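PDB 1VQ0: 33 kDa chaperonin from Thermotoga maritima, which probably acts as a redox-regulated molecular chaperone, protecting thermally unfolding and oxidatively damaged proteins from irreversible aggregation. Local coordinates for residues D21-F26 with D189-Q194; G181-Q186 with K205-I210. All coordinates share one frame; numbering follows the deposited sequence.

Interaction 1: residues D21-F26 with D189-Q194; sequences DHKVRF and DRTLEQ. With EDO (1,2-ethanediol), chain F.
Lys23 is laid over the loop 189-194, and its aliphatic chain crosses Asp189 before its tip arrives at Thr191. Lys23 CB begins 3.8 Å from Asp189 CB and also approaches Leu192 CD1. Because CG stands anti to the carbonyl carbon (chi1 -62°) and the chain is extended beyond it, the methylenes pass slantwise across the aspartate: CG faces Asp189 CB, and Lys23 CD lies 3.6 Å from Asp189 OD2. CE stays near that oxygen while closing on Thr191 OG1. NZ then meets Thr191 OG1 at 3.4 Å, a weak hydrogen bond, with the two side chains nearly perpendicular. Glu193 OE1, 4.0 Å from Lys23 NZ, is too distant for a salt bridge but would probably favour the ammonium charge. The loop follows strand 176-187 and forms a type I turn from Asp189 to Leu192, overlaid by an Asx turn in which Thr191 N donates to Asp189 OD1 (3.2 Å). Thr191 OG1 donates to the same Asp189 OD1 at 2.8 Å, from the same face of the carboxylate. With an alanine in place of Asp189, both Thr191 donors would probably lose their shared acceptor, leaving the hydroxyl freer to swing away from Lys23 NZ. In 21-26, Lys23 and Val24 form a classic beta bulge opposite strand 13-19, where strand 24-30 begins. Asp189 N donates to Lys23 O (3.2 Å, N-H...O 142°), while Val24 CG2 packs on Leu192 CD2 at 3.6 Å. Farther along, Arg25 NH2 donates to an ethanediol oxygen, O2, which lies at the guanidinium edge.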
loop_
_atom_site.group_PDB
_atom_site.type_symbol
_atom_site.label_atom_id
_atom_site.label_comp_id
_atom_site.label_asym_id
_atom_site.label_seq_id
_atom_site.Cartn_x
_atom_site.Cartn_y
_atom_site.Cartn_z
ATOM N N ASP A 21 -9.887 28.472 12.267
ATOM C CA ASP A 21 -10.260 28.695 10.859
ATOM C C ASP A 21 -10.100 27.449 10.045
ATOM O O ASP A 21 -9.495 27.499 8.979
ATOM C CB ASP A 21 -9.440 29.842 10.205
ATOM C CG ASP A 21 -9.564 31.150 10.944
ATOM O OD1 ASP A 21 -10.707 31.547 11.266
ATOM O OD2 ASP A 21 -8.563 31.853 11.240
ATOM N N HIS A 22 -10.611 26.334 10.578
ATOM C CA HIS A 22 -10.658 25.055 9.865
ATOM C C HIS A 22 -9.308 24.434 9.541
ATOM O O HIS A 22 -9.235 23.546 8.688
ATOM C CB HIS A 22 -11.487 25.177 8.571
ATOM C CG HIS A 22 -12.916 25.505 8.820
ATOM N ND1 HIS A 22 -13.394 26.802 8.793
ATOM C CD2 HIS A 22 -13.970 24.719 9.133
ATOM C CE1 HIS A 22 -14.680 26.797 9.079
ATOM N NE2 HIS A 22 -15.053 25.547 9.291
ATOM N N LYS A 23 -8.242 24.879 10.203
ATOM C CA LYS A 23 -6.894 24.297 9.983
ATOM C C LYS A 23 -6.651 23.027 10.782
ATOM O O LYS A 23 -5.739 22.270 10.469
ATOM C CB LYS A 23 -5.823 25.346 10.282
ATOM C CG LYS A 23 -5.956 26.532 9.354
ATOM C CD LYS A 23 -4.674 27.323 9.183
ATOM C CE LYS A 23 -4.935 28.603 8.437
ATOM N NZ LYS A 23 -3.827 29.541 8.826
ATOM N N VAL A 24 -7.459 22.813 11.829
ATOM C CA VAL A 24 -7.402 21.597 12.650
ATOM C C VAL A 24 -8.802 20.998 12.712
ATOM O O VAL A 24 -9.787 21.710 12.796
ATOM C CB VAL A 24 -6.938 21.879 14.114
ATOM C CG1 VAL A 24 -6.736 20.549 14.948
ATOM C CG2 VAL A 24 -5.674 22.747 14.160
ATOM N N ARG A 25 -8.857 19.686 12.662
ATOM C CA ARG A 25 -10.079 18.909 12.829
ATOM C C ARG A 25 -9.924 17.983 14.037
ATOM O O ARG A 25 -8.824 17.586 14.390
ATOM C CB ARG A 25 -10.450 18.133 11.533
ATOM C CG ARG A 25 -9.589 16.931 11.194
ATOM C CD ARG A 25 -9.867 16.363 9.794
ATOM N NE ARG A 25 -9.094 15.157 9.521
ATOM C CZ ARG A 25 -9.019 14.542 8.340
ATOM N NH1 ARG A 25 -9.577 15.038 7.246
ATOM N NH2 ARG A 25 -8.374 13.413 8.247
ATOM N N PHE A 26 -11.041 17.712 14.710
ATOM C CA PHE A 26 -11.027 16.827 15.864
ATOM C C PHE A 26 -12.252 15.920 15.841
ATOM O O PHE A 26 -13.307 16.292 15.282
ATOM C CB PHE A 26 -11.001 17.613 17.194
ATOM C CG PHE A 26 -12.228 18.442 17.434
ATOM C CD1 PHE A 26 -13.389 17.855 17.927
ATOM C CD2 PHE A 26 -12.229 19.796 17.135
ATOM C CE1 PHE A 26 -14.531 18.602 18.088
ATOM C CE2 PHE A 26 -13.364 20.548 17.289
ATOM C CZ PHE A 26 -14.523 19.933 17.768
ATOM N N ASP A 189 -4.290 21.766 7.705
ATOM C CA ASP A 189 -3.683 22.917 7.015
ATOM C C ASP A 189 -2.426 23.344 7.782
ATOM O O ASP A 189 -2.452 24.147 8.749
ATOM C CB ASP A 189 -4.697 24.051 6.928
ATOM C CG ASP A 189 -4.180 25.263 6.186
ATOM O OD1 ASP A 189 -2.969 25.427 5.875
ATOM O OD2 ASP A 189 -4.984 26.124 5.844
ATOM N N ARG A 190 -1.311 22.809 7.309
ATOM C CA ARG A 190 -0.020 23.022 7.934
ATOM C C ARG A 190 0.528 24.445 7.945
ATOM O O ARG A 190 1.614 24.657 8.476
ATOM C CB ARG A 190 0.974 22.098 7.265
ATOM C CG ARG A 190 0.948 20.644 7.790
ATOM C CD ARG A 190 1.770 19.668 6.946
ATOM N NE ARG A 190 1.337 19.665 5.541
ATOM C CZ ARG A 190 1.854 18.913 4.564
ATOM N NH1 ARG A 190 2.833 18.042 4.806
ATOM N NH2 ARG A 190 1.389 19.044 3.326
ATOM N N THR A 191 -0.186 25.421 7.377
ATOM C CA THR A 191 0.136 26.831 7.631
ATOM C C THR A 191 -0.298 27.323 9.031
ATOM O O THR A 191 -0.031 28.467 9.397
ATOM C CB THR A 191 -0.408 27.805 6.513
ATOM O OG1 THR A 191 -1.848 27.927 6.548
ATOM C CG2 THR A 191 -0.052 27.284 5.126
ATOM N N LEU A 192 -0.942 26.464 9.809
ATOM C CA LEU A 192 -1.334 26.776 11.182
ATOM C C LEU A 192 -0.164 27.262 12.051
ATOM O O LEU A 192 0.843 26.572 12.203
ATOM C CB LEU A 192 -1.947 25.522 11.831
ATOM C CG LEU A 192 -2.321 25.681 13.318
ATOM C CD1 LEU A 192 -3.579 26.474 13.450
ATOM C CD2 LEU A 192 -2.487 24.343 14.059
ATOM N N GLU A 193 -0.338 28.419 12.689
ATOM C CA GLU A 193 0.689 29.038 13.546
ATOM C C GLU A 193 1.353 28.043 14.504
ATOM O O GLU A 193 0.651 27.250 15.136
ATOM C CB GLU A 193 0.078 30.197 14.341
ATOM C CG GLU A 193 -0.117 31.462 13.532
ATOM C CD GLU A 193 -1.350 31.430 12.624
ATOM O OE1 GLU A 193 -1.926 30.317 12.316
ATOM O OE2 GLU A 193 -1.749 32.550 12.214
ATOM N N GLN A 194 2.693 28.111 14.587
ATOM C CA GLN A 194 3.528 27.154 15.356
ATOM C C GLN A 194 3.215 27.126 16.848
ATOM O O GLN A 194 3.336 26.065 17.488
ATOM C CB GLN A 194 5.044 27.401 15.165
ATOM C CG GLN A 194 5.699 26.553 14.092
ATOM C CD GLN A 194 5.686 25.063 14.426
ATOM O OE1 GLN A 194 6.261 24.644 15.445
ATOM N NE2 GLN A 194 5.025 24.257 13.572
HETATM C C1 EDO F . -9.107 8.893 6.050
HETATM O O1 EDO F . -7.818 8.372 5.800
HETATM C C2 EDO F . -9.385 10.331 5.609
HETATM O O2 EDO F . -8.454 11.316 6.109
#

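Interaction 2: residues G181-Q186 with K205-I210; sequences GGFAVQ and KNLPSI
Gly181 O rests against the branched side chain of Ile210, a van der Waals contact in which CG2 comes to 3.4 Å of the oxygen and CB and CG1 stand a little farther off. Ile210 CG1, anti to the carbonyl carbon (chi1 -71°), carries CD1 along the strand, past Gly182 CA at 3.9 Å and on to Phe183. There Ile210 CD1 touches the ring at CD2 and CE2, 3.7 Å from Phe183 CE2. The strand 176-187 is an inner strand of the large mixed sheet, paired with 24-30 and 164-173, and the segment 205-210 is the linker from helix 194-205 to helix 210-213, packed over one face of that sheet. Leu207, near the start of the linker, reaches the far end of the same ring: its CD1 is 3.6 Å from Phe183 CZ and also near CE2. Both methyls approach the ring obliquely. Phe183 holds CG between its backbone N and carbonyl carbon (chi1 59°), which swings the ring toward the linker. Ile204 of helix 194-205 and Ile226 of helix 219-227 also touch Phe183.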
loop_
_atom_site.group_PDB
_atom_site.type_symbol
_atom_site.label_atom_id
_atom_site.label_comp_id
_atom_site.label_asym_id
_atom_site.label_seq_id
_atom_site.Cartn_x
_atom_site.Cartn_y
_atom_site.Cartn_z
ATOM N N GLY A 181 -12.961 4.385 24.399
ATOM C CA GLY A 181 -13.053 5.703 23.822
ATOM C C GLY A 181 -11.729 6.282 23.417
ATOM O O GLY A 181 -10.672 5.692 23.616
ATOM N N GLY A 182 -11.797 7.439 22.774
ATOM C CA GLY A 182 -10.571 8.142 22.467
ATOM C C GLY A 182 -10.784 9.393 21.673
ATOM O O GLY A 182 -11.918 9.805 21.407
ATOM N N PHE A 183 -9.686 10.025 21.306
ATOM C CA PHE A 183 -9.812 11.193 20.428
ATOM C C PHE A 183 -8.724 11.215 19.395
ATOM O O PHE A 183 -7.704 10.514 19.536
ATOM C CB PHE A 183 -9.802 12.494 21.235
ATOM C CG PHE A 183 -8.568 12.693 22.060
ATOM C CD1 PHE A 183 -7.388 13.149 21.483
ATOM C CD2 PHE A 183 -8.609 12.464 23.445
ATOM C CE1 PHE A 183 -6.247 13.334 22.278
ATOM C CE2 PHE A 183 -7.504 12.601 24.224
ATOM C CZ PHE A 183 -6.305 13.067 23.651
ATOM N N ALA A 184 -8.962 12.032 18.373
ATOM C CA ALA A 184 -8.031 12.327 17.280
ATOM C C ALA A 184 -7.999 13.829 17.042
ATOM O O ALA A 184 -9.048 14.478 16.934
ATOM C CB ALA A 184 -8.411 11.564 15.971
ATOM N N VAL A 185 -6.786 14.389 16.990
ATOM C CA VAL A 185 -6.575 15.793 16.574
ATOM C C VAL A 185 -5.580 15.782 15.395
ATOM O O VAL A 185 -4.526 15.145 15.492
ATOM C CB VAL A 185 -6.089 16.704 17.755
ATOM C CG1 VAL A 185 -5.983 18.167 17.353
ATOM C CG2 VAL A 185 -7.052 16.630 18.939
ATOM N N GLN A 186 -5.959 16.469 14.301
ATOM C CA GLN A 186 -5.262 16.445 13.011
ATOM C C GLN A 186 -5.144 17.803 12.386
ATOM O O GLN A 186 -6.104 18.598 12.342
ATOM C CB GLN A 186 -5.984 15.499 12.046
ATOM C CG GLN A 186 -6.093 14.064 12.595
ATOM C CD GLN A 186 -6.530 12.963 11.586
ATOM O OE1 GLN A 186 -7.678 12.915 11.167
ATOM N NE2 GLN A 186 -5.604 12.035 11.267
ATOM N N LYS A 205 -0.192 16.055 25.416
ATOM C CA LYS A 205 0.843 15.329 26.160
ATOM C C LYS A 205 0.565 15.371 27.669
ATOM O O LYS A 205 0.886 14.426 28.394
ATOM C CB LYS A 205 2.243 15.903 25.865
ATOM C CG LYS A 205 3.416 15.014 26.333
ATOM C CD LYS A 205 4.675 15.859 26.632
ATOM C CE LYS A 205 5.919 15.001 26.972
ATOM N NZ LYS A 205 7.058 15.869 27.526
ATOM N N ASN A 206 -0.030 16.462 28.135
ATOM C CA ASN A 206 -0.331 16.599 29.538
ATOM C C ASN A 206 -1.525 15.795 30.016
ATOM O O ASN A 206 -1.743 15.692 31.216
ATOM C CB ASN A 206 -0.595 18.065 29.863
ATOM C CG ASN A 206 0.675 18.839 30.214
ATOM O OD1 ASN A 206 1.777 18.298 30.194
ATOM N ND2 ASN A 206 0.508 20.134 30.537
ATOM N N LEU A 207 -2.336 15.275 29.095
ATOM C CA LEU A 207 -3.578 14.597 29.494
ATOM C C LEU A 207 -3.264 13.256 30.152
ATOM O O LEU A 207 -2.251 12.625 29.835
ATOM C CB LEU A 207 -4.526 14.392 28.299
ATOM C CG LEU A 207 -5.298 15.610 27.769
ATOM C CD1 LEU A 207 -6.126 15.260 26.524
ATOM C CD2 LEU A 207 -6.228 16.185 28.869
ATOM N N PRO A 208 -4.136 12.813 31.060
ATOM C CA PRO A 208 -4.106 11.419 31.496
ATOM C C PRO A 208 -4.495 10.480 30.376
ATOM O O PRO A 208 -5.134 10.881 29.386
ATOM C CB PRO A 208 -5.147 11.350 32.612
ATOM C CG PRO A 208 -5.560 12.784 32.932
ATOM C CD PRO A 208 -5.195 13.600 31.731
ATOM N N SER A 209 -4.146 9.218 30.526
ATOM C CA SER A 209 -4.594 8.212 29.557
ATOM C C SER A 209 -6.149 8.170 29.543
ATOM O O SER A 209 -6.811 8.640 30.472
ATOM C CB SER A 209 -4.010 6.830 29.884
ATOM O OG SER A 209 -4.727 6.285 30.976
ATOM N N ILE A 210 -6.702 7.600 28.484
ATOM C CA ILE A 210 -8.158 7.659 28.252
ATOM C C ILE A 210 -8.963 7.006 29.420
ATOM O O ILE A 210 -9.947 7.594 29.918
ATOM C CB ILE A 210 -8.515 7.012 26.855
ATOM C CG1 ILE A 210 -8.059 7.886 25.637
ATOM C CG2 ILE A 210 -9.977 6.580 26.790
ATOM C CD1 ILE A 210 -8.550 9.348 25.514
#

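Overall arrangement
Interaction 1 ties strand 24-30, and interaction 2 its neighbour 176-187, to the chain that leaves the latter: 189-194 leads into helix 194-205, and the segment 205-210 leads out of it. Their centres lie 18 Å apart. Interaction 1, where strand 24-30 begins and partly open to solvent, mixes backbone and side-chain hydrogen bonds, charge and a small apolar patch; interaction 2, nearer the chain's centre and buried, is wholly van der Waals packing. They join where Arg25 N probably hydrogen-bonds to Gln186 O at 3.0 Å and where Val24 CG1 packs on Val185 CG1. Gln186 OE1 also accepts from Arg25 NH2, and Phe227 of helix 219-227 touches both Val24 and Val185.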